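Long-range contacts in protein toll (Drosophila melanogaster, PDB 4LXR), which binds the cleaved, active form of the cytokine Spätzle through its extracellular leucine-rich repeats and signals in embryonic dorsal-ventral patterning and antifungal immunity: residues A[155-160]-A[179-184]; A[630-635]-A[646-651]; A[2-7]-A[23-28]. All coordinates share one frame; numbering follows the deposited sequence.

Contact 1 (A[155-160]-A[179-184]); sequences RANIEE and SNKLRQ. With EPE (4-(2-hydroxyethyl)-1-piperazine ethanesulfonic acid), chain N.
Residues 155-160 and 179-184 run side by side as the turns that follow strands 151-155 and 174-176, with CA atoms only 4.3 Å apart at the pair Asn157 and Asn180. Neither is regular helix or strand across the contact; one backbone bond crosses, Lys181 N to Ile158 O at 2.8 Å, bent to 141° and reaching that oxygen from above its carbonyl plane. The central element is the Asn180 side chain. Its OD1 accepts two nearly straight bonds, from Ala156 N at 2.9 Å in the carbonyl plane and from Ile158 N at 3.0 Å, tilted from that plane. Its ND2 donates to Leu154 O and Phe177 O, so both ends of this buried amide are used and its rotation is fixed. A chi1 of -80°, with CG anti to the carbonyl carbon, brings OD1 to the N-H groups of Ala156 and Ile158. Nearer the surface, Glu159 lies alongside Lys181 and Arg183; water 2 joins Glu159 OE1 to Lys181 NZ, while Arg183 NH1 bonds Lys181 O within its own segment. Ser179 CB sits over the centre of one face of the Arg155 guanidinium, whose NH1 forms a salt bridge to Asp55 of the Spätzle chain. EPE, a buffer molecule probably from the crystallisation liquor, takes a straight hydrogen bond from Asn157 ND2 to its O2S at 3.1 Å. Asn204 OD1 receives Leu182 N in the following turn, which repeats the scheme: this is the asparagine ladder of a leucine-rich repeat solenoid, here linking LRR 1 to LRR 2.

Contact 2 (A[630-635]-A[646-651]); sequences HVPRLP and LHLENN
Val631 and Leu634 close over Leu646 and Leu648 in the amino-terminal part of the second leucine-rich repeat block, where the LRRNT chain leads into LRR 16. Side chains alone make contact: the nearest CA atoms, those of Val631 and Leu648, are 8.1 Å apart, and no hydrogen bond crosses. The tighter part holds two pairs. Leu634 CD1 comes within 3.6 Å of Leu646 CD2, and Leu634 CD2 meets Leu646 CD1 at 3.9 Å, so both methyls of each fork take part. Leu646 has CG anti to its backbone N (chi1 177°), which directs the fork at Leu634, and Ile621 of strand 618-622 touches both leucines. Val631 CG2 meets Leu648 CD1 at 3.7 Å, the two side chains crossing at about a right angle. The looser part lies beside them, where Pro632 CD stands 4.4 Å from Leu648 CD2 and Val631 CG1 is 4.2 Å from Leu646 CD2. Val631, Pro632 and Leu634 remain partly exposed, whereas the two leucines of 646-651 are buried; the joint burial is small, 177 Å² over both segments. The polar groups of 646-651 serve their own turn and its neighbours. A type II beta turn runs from Leu648 to Asn651, and Asn651 ND2 donates to Leu648 O and Cys623 O. On the strand's other face, His647 ND1 donates in its ring plane to the syn lone pair of Glu649 OE1, at 2.7 Å.

Contact 3 (A[2-7]-A[23-28]); sequences FGRDAC and SEYEII
The N-terminal cap of the solenoid is packed here: Phe2 lies on Tyr25 and Ile27 of strand 24-29, and the first turn of helix 4-12 on Tyr25. Tyr25 buries more area here than any other residue, 109 Å². The Phe2 ring meets it in a T-shaped stack, edge toward the tyrosine face, planes at 87° and centroids 5.4 Å apart; Phe2 CE2 makes the closest approach, 3.8 Å from Tyr25 CG. With chi1 at -166° the Phe2 ring turns from the backbone N toward the strand, and its CZ meets Ile27 CD1 at 3.7 Å. On the same side of the tyrosine ring, Cys7 CB lies 3.9 Å from Tyr25 CD1, and Cys7 SG stands obliquely 5.1 Å from the ring centroid. That sulfur is bonded to Cys18 SG, tying the helix covalently to strand 17-21. At the helix start, Tyr25 OH is 2.8 Å from Arg4 N, at an angle too poor for a hydrogen bond; Arg4 CG lies 3.2 Å from the same Tyr25 OH. Were Tyr25 replaced by an alanine, the Phe2 edge would probably lose its aromatic face and a gap would open beside Cys7 and the helix start. On the strand's other side, Glu26 accepts a hydrogen bond from Leu16 of the Spätzle chain. A disulfide-linked helix packed on antiparallel strands is consistent with the cysteine-rich caps that close the ends of leucine-rich repeat domains.

Contact 3 is the buried one of the three; contacts 1 and 2 each mix buried leucines or amides with partly exposed edges. No two share a helix, strand or loop, and their chemistry follows their place. Contact 1 joins neighbouring repeats of the first solenoid by backbone and asparagine hydrogen bonds, contact 2 is wholly aliphatic where a cap meets the first repeat of the second block, and contact 3 is aromatic and aliphatic, with a disulfide leaving it from Cys7 to Cys18. Contacts 1 and 3, centres about 39 Å apart, both reach Spätzle, Arg155 by a salt bridge and Glu26 by a hydrogen bond. Contact 2, about 99 Å from contact 1 between centres, has no partner from another chain.

Contact 1 (A[155-160]-A[179-184])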
loop_
_atom_site.group_PDB
_atom_site.type_symbol
_atom_site.label_atom_id
_atom_site.label_comp_id
_atom_site.label_asym_id
_atom_site.label_seq_id
_atom_site.Cartn_x
_atom_site.Cartn_y
_atom_site.Cartn_z
ATOM N N ARG A 155 -23.933 0.358 -31.370
ATOM C CA ARG A 155 -24.189 -0.577 -30.307
ATOM C C ARG A 155 -25.682 -0.653 -30.094
ATOM O O ARG A 155 -26.267 0.245 -29.492
ATOM C CB ARG A 155 -23.513 -0.134 -29.007
ATOM C CG ARG A 155 -23.593 -1.223 -27.966
ATOM C CD ARG A 155 -22.894 -0.922 -26.706
ATOM N NE ARG A 155 -21.429 -0.874 -26.753
ATOM C CZ ARG A 155 -20.702 -1.029 -25.647
ATOM N NH1 ARG A 155 -21.341 -1.275 -24.516
ATOM N NH2 ARG A 155 -19.374 -0.957 -25.647
ATOM N N ALA A 156 -26.298 -1.728 -30.575
ATOM C CA ALA A 156 -27.747 -1.824 -30.516
ATOM C C ALA A 156 -28.267 -3.261 -30.568
ATOM O O ALA A 156 -29.293 -3.524 -31.216
ATOM C CB ALA A 156 -28.346 -1.008 -31.649
ATOM N N ASN A 157 -27.580 -4.177 -29.879
ATOM C CA ASN A 157 -27.895 -5.610 -29.934
ATOM C C ASN A 157 -28.068 -6.117 -31.367
ATOM O O ASN A 157 -28.982 -6.887 -31.660
ATOM C CB ASN A 157 -29.108 -5.967 -29.053
ATOM C CG ASN A 157 -28.748 -5.933 -27.557
ATOM O OD1 ASN A 157 -28.202 -6.895 -27.032
ATOM N ND2 ASN A 157 -28.990 -4.790 -26.896
ATOM N N ILE A 158 -27.169 -5.667 -32.242
ATOM C CA ILE A 158 -27.258 -5.969 -33.655
ATOM C C ILE A 158 -26.943 -7.432 -33.953
ATOM O O ILE A 158 -25.834 -7.911 -33.690
ATOM C CB ILE A 158 -26.362 -5.059 -34.472
ATOM C CG1 ILE A 158 -26.712 -3.605 -34.162
ATOM C CG2 ILE A 158 -26.567 -5.355 -35.980
ATOM C CD1 ILE A 158 -25.675 -2.592 -34.675
ATOM N N GLU A 159 -27.942 -8.123 -34.486
ATOM C CA GLU A 159 -27.835 -9.530 -34.891
ATOM C C GLU A 159 -27.156 -9.729 -36.243
ATOM O O GLU A 159 -26.496 -10.747 -36.466
ATOM C CB GLU A 159 -29.237 -10.166 -34.917
ATOM C CG GLU A 159 -29.866 -10.197 -33.516
ATOM C CD GLU A 159 -31.342 -10.564 -33.488
ATOM O OE1 GLU A 159 -31.748 -11.303 -32.568
ATOM O OE2 GLU A 159 -32.099 -10.098 -34.355
ATOM N N GLU A 160 -27.349 -8.779 -37.155
ATOM C CA GLU A 160 -26.738 -8.885 -38.476
ATOM C C GLU A 160 -26.664 -7.527 -39.152
ATOM O O GLU A 160 -27.466 -6.636 -38.869
ATOM C CB GLU A 160 -27.515 -9.886 -39.342
ATOM C CG GLU A 160 -28.957 -9.488 -39.568
ATOM C CD GLU A 160 -29.875 -10.690 -39.739
ATOM O OE1 GLU A 160 -29.888 -11.279 -40.846
ATOM O OE2 GLU A 160 -30.580 -11.043 -38.764
ATOM N N SER A 179 -19.928 -5.583 -28.458
ATOM C CA SER A 179 -21.101 -5.722 -27.602
ATOM C C SER A 179 -22.415 -5.672 -28.367
ATOM O O SER A 179 -23.349 -4.948 -28.015
ATOM C CB SER A 179 -21.083 -4.709 -26.449
ATOM O OG SER A 179 -21.836 -5.215 -25.362
ATOM N N ASN A 180 -22.485 -6.467 -29.422
ATOM C CA ASN A 180 -23.710 -6.608 -30.176
ATOM C C ASN A 180 -24.077 -8.066 -30.162
ATOM O O ASN A 180 -23.739 -8.778 -29.208
ATOM C CB ASN A 180 -23.552 -6.048 -31.595
ATOM C CG ASN A 180 -23.677 -4.529 -31.630
ATOM O OD1 ASN A 180 -24.775 -3.981 -31.467
ATOM N ND2 ASN A 180 -22.547 -3.838 -31.822
ATOM N N LYS A 181 -24.778 -8.521 -31.193
ATOM C CA LYS A 181 -25.175 -9.924 -31.253
ATOM C C LYS A 181 -24.767 -10.552 -32.586
ATOM O O LYS A 181 -25.452 -11.446 -33.098
ATOM C CB LYS A 181 -26.689 -10.067 -31.017
ATOM C CG LYS A 181 -27.143 -9.869 -29.552
ATOM C CD LYS A 181 -28.689 -9.942 -29.470
ATOM C CE LYS A 181 -29.220 -9.948 -28.027
ATOM N NZ LYS A 181 -30.730 -10.066 -27.963
ATOM N N LEU A 182 -23.653 -10.087 -33.149
ATOM C CA LEU A 182 -23.242 -10.554 -34.476
ATOM C C LEU A 182 -22.871 -12.037 -34.501
ATOM O O LEU A 182 -22.087 -12.500 -33.678
ATOM C CB LEU A 182 -22.099 -9.692 -35.034
ATOM C CG LEU A 182 -22.553 -8.272 -35.377
ATOM C CD1 LEU A 182 -21.377 -7.333 -35.598
ATOM C CD2 LEU A 182 -23.488 -8.288 -36.599
ATOM N N ARG A 183 -23.438 -12.778 -35.449
ATOM C CA ARG A 183 -23.148 -14.210 -35.587
ATOM C C ARG A 183 -22.231 -14.499 -36.761
ATOM O O ARG A 183 -21.539 -15.527 -36.790
ATOM C CB ARG A 183 -24.426 -14.999 -35.823
ATOM C CG ARG A 183 -25.435 -14.912 -34.730
ATOM C CD ARG A 183 -26.776 -14.441 -35.273
ATOM N NE ARG A 183 -27.852 -14.984 -34.456
ATOM C CZ ARG A 183 -28.274 -14.458 -33.311
ATOM N NH1 ARG A 183 -27.723 -13.339 -32.843
ATOM N NH2 ARG A 183 -29.263 -15.048 -32.645
ATOM N N GLN A 184 -22.276 -13.615 -37.756
ATOM C CA GLN A 184 -21.503 -13.788 -38.974
ATOM C C GLN A 184 -20.851 -12.470 -39.378
ATOM O O GLN A 184 -21.424 -11.404 -39.180
ATOM C CB GLN A 184 -22.406 -14.287 -40.136
ATOM C CG GLN A 184 -23.246 -15.528 -39.815
ATOM C CD GLN A 184 -22.393 -16.780 -39.623
ATOM O OE1 GLN A 184 -21.230 -16.820 -40.040
ATOM N NE2 GLN A 184 -22.968 -17.810 -38.986
HETATM N N1 EPE N . -25.109 -8.012 -25.113
HETATM C C2 EPE N . -25.966 -8.909 -25.924
HETATM C C3 EPE N . -25.379 -10.310 -26.000
HETATM N N4 EPE N . -23.969 -10.326 -26.395
HETATM C C5 EPE N . -23.094 -9.198 -26.116
HETATM C C6 EPE N . -23.764 -7.883 -25.702
HETATM C C7 EPE N . -23.309 -11.614 -26.541
HETATM C C8 EPE N . -24.088 -12.492 -27.506
HETATM O O8 EPE N . -24.272 -11.786 -28.706
HETATM C C9 EPE N . -25.681 -6.654 -25.143
HETATM C C10 EPE N . -26.274 -6.262 -23.797
HETATM S S EPE N . -26.795 -4.522 -23.722
HETATM O O1S EPE N . -26.192 -3.750 -24.817
HETATM O O2S EPE N . -28.249 -4.450 -23.872
HETATM O O3S EPE N . -26.398 -3.959 -22.443
HETATM O O HOH W 1 -25.747 -3.953 -27.748
HETATM O O HOH W 2 -31.118 -12.226 -30.033
HETATM O O HOH W 3 -24.671 -11.874 -38.181
#

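Contact 2 (A[630-635]-A[646-651])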
loop_
_atom_site.group_PDB
_atom_site.type_symbol
_atom_site.label_atom_id
_atom_site.label_comp_id
_atom_site.label_asym_id
_atom_site.label_seq_id
_atom_site.Cartn_x
_atom_site.Cartn_y
_atom_site.Cartn_z
ATOM N N HIS A 630 16.412 -11.431 63.870
ATOM C CA HIS A 630 17.768 -11.048 63.496
ATOM C C HIS A 630 17.864 -10.723 62.013
ATOM O O HIS A 630 17.040 -11.166 61.210
ATOM C CB HIS A 630 18.753 -12.174 63.824
ATOM C CG HIS A 630 18.900 -12.441 65.286
ATOM N ND1 HIS A 630 18.261 -13.486 65.919
ATOM C CD2 HIS A 630 19.613 -11.800 66.242
ATOM C CE1 HIS A 630 18.575 -13.478 67.203
ATOM N NE2 HIS A 630 19.391 -12.462 67.425
ATOM N N VAL A 631 18.880 -9.947 61.657
ATOM C CA VAL A 631 19.182 -9.670 60.265
ATOM C C VAL A 631 19.762 -10.925 59.629
ATOM O O VAL A 631 20.798 -11.425 60.072
ATOM C CB VAL A 631 20.191 -8.521 60.130
ATOM C CG1 VAL A 631 20.647 -8.380 58.675
ATOM C CG2 VAL A 631 19.578 -7.216 60.641
ATOM N N PRO A 632 19.094 -11.446 58.589
ATOM C CA PRO A 632 19.558 -12.684 57.951
ATOM C C PRO A 632 20.835 -12.466 57.151
ATOM O O PRO A 632 21.184 -11.322 56.854
ATOM C CB PRO A 632 18.405 -13.047 57.018
ATOM C CG PRO A 632 17.778 -11.748 56.681
ATOM C CD PRO A 632 17.900 -10.895 57.924
ATOM N N ARG A 633 21.520 -13.559 56.831
ATOM C CA ARG A 633 22.705 -13.562 55.971
ATOM C C ARG A 633 22.483 -12.795 54.670
ATOM O O ARG A 633 21.598 -13.143 53.887
ATOM C CB ARG A 633 23.071 -15.003 55.629
ATOM C CG ARG A 633 23.192 -15.919 56.829
ATOM C CD ARG A 633 23.584 -17.332 56.389
ATOM N NE ARG A 633 24.134 -18.121 57.489
ATOM C CZ ARG A 633 24.573 -19.370 57.368
ATOM N NH1 ARG A 633 24.524 -19.982 56.193
ATOM N NH2 ARG A 633 25.061 -20.008 58.424
ATOM N N LEU A 634 23.300 -11.771 54.433
ATOM C CA LEU A 634 23.132 -10.900 53.264
ATOM C C LEU A 634 24.147 -11.201 52.164
ATOM O O LEU A 634 25.274 -11.598 52.449
ATOM C CB LEU A 634 23.217 -9.416 53.672
ATOM C CG LEU A 634 22.152 -8.921 54.654
ATOM C CD1 LEU A 634 22.279 -7.405 54.942
ATOM C CD2 LEU A 634 20.757 -9.255 54.151
ATOM N N PRO A 635 23.748 -11.007 50.897
ATOM C CA PRO A 635 24.677 -11.196 49.780
ATOM C C PRO A 635 25.671 -10.053 49.704
ATOM O O PRO A 635 25.345 -8.940 50.093
ATOM C CB PRO A 635 23.760 -11.158 48.554
ATOM C CG PRO A 635 22.596 -10.333 48.980
ATOM C CD PRO A 635 22.396 -10.636 50.438
ATOM N N LEU A 646 18.436 -2.103 52.711
ATOM C CA LEU A 646 18.025 -3.273 53.462
ATOM C C LEU A 646 16.679 -2.995 54.092
ATOM O O LEU A 646 16.583 -2.268 55.072
ATOM C CB LEU A 646 19.070 -3.630 54.511
ATOM C CG LEU A 646 18.811 -4.793 55.455
ATOM C CD1 LEU A 646 18.531 -6.116 54.691
ATOM C CD2 LEU A 646 20.022 -4.925 56.347
ATOM N N HIS A 647 15.638 -3.555 53.495
ATOM C CA HIS A 647 14.271 -3.339 53.935
ATOM C C HIS A 647 13.804 -4.438 54.885
ATOM O O HIS A 647 13.592 -5.590 54.484
ATOM C CB HIS A 647 13.340 -3.198 52.721
ATOM C CG HIS A 647 13.454 -1.869 52.034
ATOM N ND1 HIS A 647 12.701 -0.773 52.402
ATOM C CD2 HIS A 647 14.250 -1.455 51.023
ATOM C CE1 HIS A 647 13.018 0.255 51.637
ATOM N NE2 HIS A 647 13.952 -0.135 50.786
ATOM N N LEU A 648 13.670 -4.065 56.156
ATOM C CA LEU A 648 13.314 -5.001 57.210
ATOM C C LEU A 648 12.122 -4.484 58.008
ATOM O O LEU A 648 11.916 -4.869 59.158
ATOM C CB LEU A 648 14.519 -5.263 58.113
ATOM C CG LEU A 648 15.714 -5.977 57.461
ATOM C CD1 LEU A 648 16.929 -6.017 58.373
ATOM C CD2 LEU A 648 15.326 -7.390 57.046
ATOM N N GLU A 649 11.337 -3.613 57.378
ATOM C CA GLU A 649 10.141 -3.031 57.995
ATOM C C GLU A 649 9.170 -4.033 58.611
ATOM O O GLU A 649 8.923 -5.117 58.061
ATOM C CB GLU A 649 9.362 -2.165 56.998
ATOM C CG GLU A 649 10.083 -0.924 56.525
ATOM C CD GLU A 649 10.885 -1.163 55.260
ATOM O OE1 GLU A 649 11.087 -0.189 54.499
ATOM O OE2 GLU A 649 11.303 -2.328 55.022
ATOM N N ASN A 650 8.610 -3.634 59.750
ATOM C CA ASN A 650 7.581 -4.405 60.450
ATOM C C ASN A 650 7.929 -5.867 60.725
ATOM O O ASN A 650 7.088 -6.750 60.609
ATOM C CB ASN A 650 6.219 -4.266 59.746
ATOM C CG ASN A 650 5.734 -2.806 59.684
ATOM O OD1 ASN A 650 5.221 -2.348 58.656
ATOM N ND2 ASN A 650 5.904 -2.073 60.787
ATOM N N ASN A 651 9.182 -6.118 61.082
ATOM C CA ASN A 651 9.572 -7.416 61.628
ATOM C C ASN A 651 9.616 -7.333 63.166
ATOM O O ASN A 651 8.934 -6.485 63.747
ATOM C CB ASN A 651 10.908 -7.864 61.028
ATOM C CG ASN A 651 10.753 -8.444 59.621
ATOM O OD1 ASN A 651 10.622 -9.654 59.454
ATOM N ND2 ASN A 651 10.767 -7.581 58.611
#

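Contact 3 (A[2-7]-A[23-28])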
loop_
_atom_site.group_PDB
_atom_site.type_symbol
_atom_site.label_atom_id
_atom_site.label_comp_id
_atom_site.label_asym_id
_atom_site.label_seq_id
_atom_site.Cartn_x
_atom_site.Cartn_y
_atom_site.Cartn_z
ATOM N N PHE A 2 -21.382 31.546 -27.750
ATOM C CA PHE A 2 -21.809 31.398 -26.364
ATOM C C PHE A 2 -20.639 31.462 -25.400
ATOM O O PHE A 2 -19.673 30.711 -25.525
ATOM C CB PHE A 2 -22.592 30.103 -26.143
ATOM C CG PHE A 2 -23.331 30.070 -24.837
ATOM C CD1 PHE A 2 -24.622 30.565 -24.747
ATOM C CD2 PHE A 2 -22.729 29.563 -23.695
ATOM C CE1 PHE A 2 -25.298 30.557 -23.534
ATOM C CE2 PHE A 2 -23.400 29.551 -22.480
ATOM C CZ PHE A 2 -24.684 30.044 -22.400
ATOM N N GLY A 3 -20.752 32.364 -24.431
ATOM C CA GLY A 3 -19.733 32.563 -23.421
ATOM C C GLY A 3 -20.335 33.201 -22.183
ATOM O O GLY A 3 -21.556 33.201 -22.015
ATOM N N ARG A 4 -19.481 33.746 -21.321
ATOM C CA ARG A 4 -19.924 34.316 -20.051
ATOM C C ARG A 4 -21.083 35.301 -20.217
ATOM O O ARG A 4 -22.066 35.248 -19.473
ATOM C CB ARG A 4 -18.753 34.982 -19.316
ATOM C CG ARG A 4 -17.775 34.008 -18.658
ATOM C CD ARG A 4 -16.658 34.748 -17.924
ATOM N NE ARG A 4 -15.823 33.851 -17.126
ATOM C CZ ARG A 4 -14.782 34.245 -16.393
ATOM N NH1 ARG A 4 -14.438 35.526 -16.356
ATOM N NH2 ARG A 4 -14.081 33.359 -15.696
ATOM N N ASP A 5 -20.975 36.179 -21.212
ATOM C CA ASP A 5 -22.001 37.190 -21.453
ATOM C C ASP A 5 -23.366 36.575 -21.772
ATOM O O ASP A 5 -24.371 36.934 -21.158
ATOM C CB ASP A 5 -21.570 38.150 -22.569
ATOM C CG ASP A 5 -22.582 39.261 -22.807
ATOM O OD1 ASP A 5 -23.488 39.074 -23.646
ATOM O OD2 ASP A 5 -22.472 40.323 -22.153
ATOM N N ALA A 6 -23.397 35.649 -22.727
ATOM C CA ALA A 6 -24.647 35.009 -23.132
ATOM C C ALA A 6 -25.284 34.235 -21.977
ATOM O O ALA A 6 -26.508 34.116 -21.892
ATOM C CB ALA A 6 -24.410 34.093 -24.321
ATOM N N CYS A 7 -24.445 33.720 -21.085
ATOM C CA CYS A 7 -24.917 32.925 -19.961
ATOM C C CYS A 7 -25.565 33.788 -18.885
ATOM O O CYS A 7 -26.600 33.421 -18.328
ATOM C CB CYS A 7 -23.771 32.113 -19.361
ATOM S SG CYS A 7 -24.266 31.112 -17.948
ATOM N N SER A 23 -14.475 25.676 -16.488
ATOM C CA SER A 23 -14.361 26.292 -17.802
ATOM C C SER A 23 -15.635 26.122 -18.639
ATOM O O SER A 23 -15.725 26.629 -19.758
ATOM C CB SER A 23 -13.137 25.749 -18.539
ATOM O OG SER A 23 -12.996 24.359 -18.310
ATOM N N GLU A 24 -16.632 25.437 -18.090
ATOM C CA GLU A 24 -17.851 25.165 -18.847
ATOM C C GLU A 24 -19.085 25.922 -18.355
ATOM O O GLU A 24 -19.017 26.736 -17.436
ATOM C CB GLU A 24 -18.137 23.662 -18.864
ATOM C CG GLU A 24 -18.560 23.113 -17.518
ATOM C CD GLU A 24 -18.533 21.602 -17.466
ATOM O OE1 GLU A 24 -19.049 21.038 -16.473
ATOM O OE2 GLU A 24 -18.007 20.981 -18.422
ATOM N N TYR A 25 -20.219 25.645 -18.989
ATOM C CA TYR A 25 -21.483 26.253 -18.609
ATOM C C TYR A 25 -22.522 25.160 -18.487
ATOM O O TYR A 25 -22.559 24.255 -19.309
ATOM C CB TYR A 25 -21.925 27.278 -19.657
ATOM C CG TYR A 25 -20.923 28.388 -19.872
ATOM C CD1 TYR A 25 -20.919 29.525 -19.054
ATOM C CD2 TYR A 25 -19.969 28.300 -20.878
ATOM C CE1 TYR A 25 -19.998 30.539 -19.243
ATOM C CE2 TYR A 25 -19.044 29.307 -21.074
ATOM C CZ TYR A 25 -19.064 30.426 -20.252
ATOM O OH TYR A 25 -18.145 31.427 -20.453
ATOM N N GLU A 26 -23.351 25.221 -17.455
ATOM C CA GLU A 26 -24.472 24.303 -17.374
ATOM C C GLU A 26 -25.771 25.058 -17.590
ATOM O O GLU A 26 -26.071 26.011 -16.877
ATOM C CB GLU A 26 -24.522 23.554 -16.044
ATOM C CG GLU A 26 -25.549 22.425 -16.058
ATOM C CD GLU A 26 -25.986 21.976 -14.675
ATOM O OE1 GLU A 26 -26.614 22.779 -13.946
ATOM O OE2 GLU A 26 -25.713 20.812 -14.320
ATOM N N ILE A 27 -26.534 24.630 -18.584
ATOM C CA ILE A 27 -27.827 25.221 -18.851
ATOM C C ILE A 27 -28.937 24.245 -18.495
ATOM O O ILE A 27 -28.890 23.084 -18.906
ATOM C CB ILE A 27 -27.934 25.604 -20.319
ATOM C CG1 ILE A 27 -26.815 26.593 -20.663
ATOM C CG2 ILE A 27 -29.306 26.187 -20.607
ATOM C CD1 ILE A 27 -26.752 26.988 -22.108
ATOM N N ILE A 28 -29.921 24.689 -17.714
ATOM C CA ILE A 28 -31.081 23.833 -17.459
ATOM C C ILE A 28 -32.375 24.467 -17.952
ATOM O O ILE A 28 -32.550 25.686 -17.898
ATOM C CB ILE A 28 -31.214 23.386 -15.975
ATOM C CG1 ILE A 28 -31.840 24.477 -15.118
ATOM C CG2 ILE A 28 -29.870 22.966 -15.405
ATOM C CD1 ILE A 28 -31.820 24.152 -13.641
#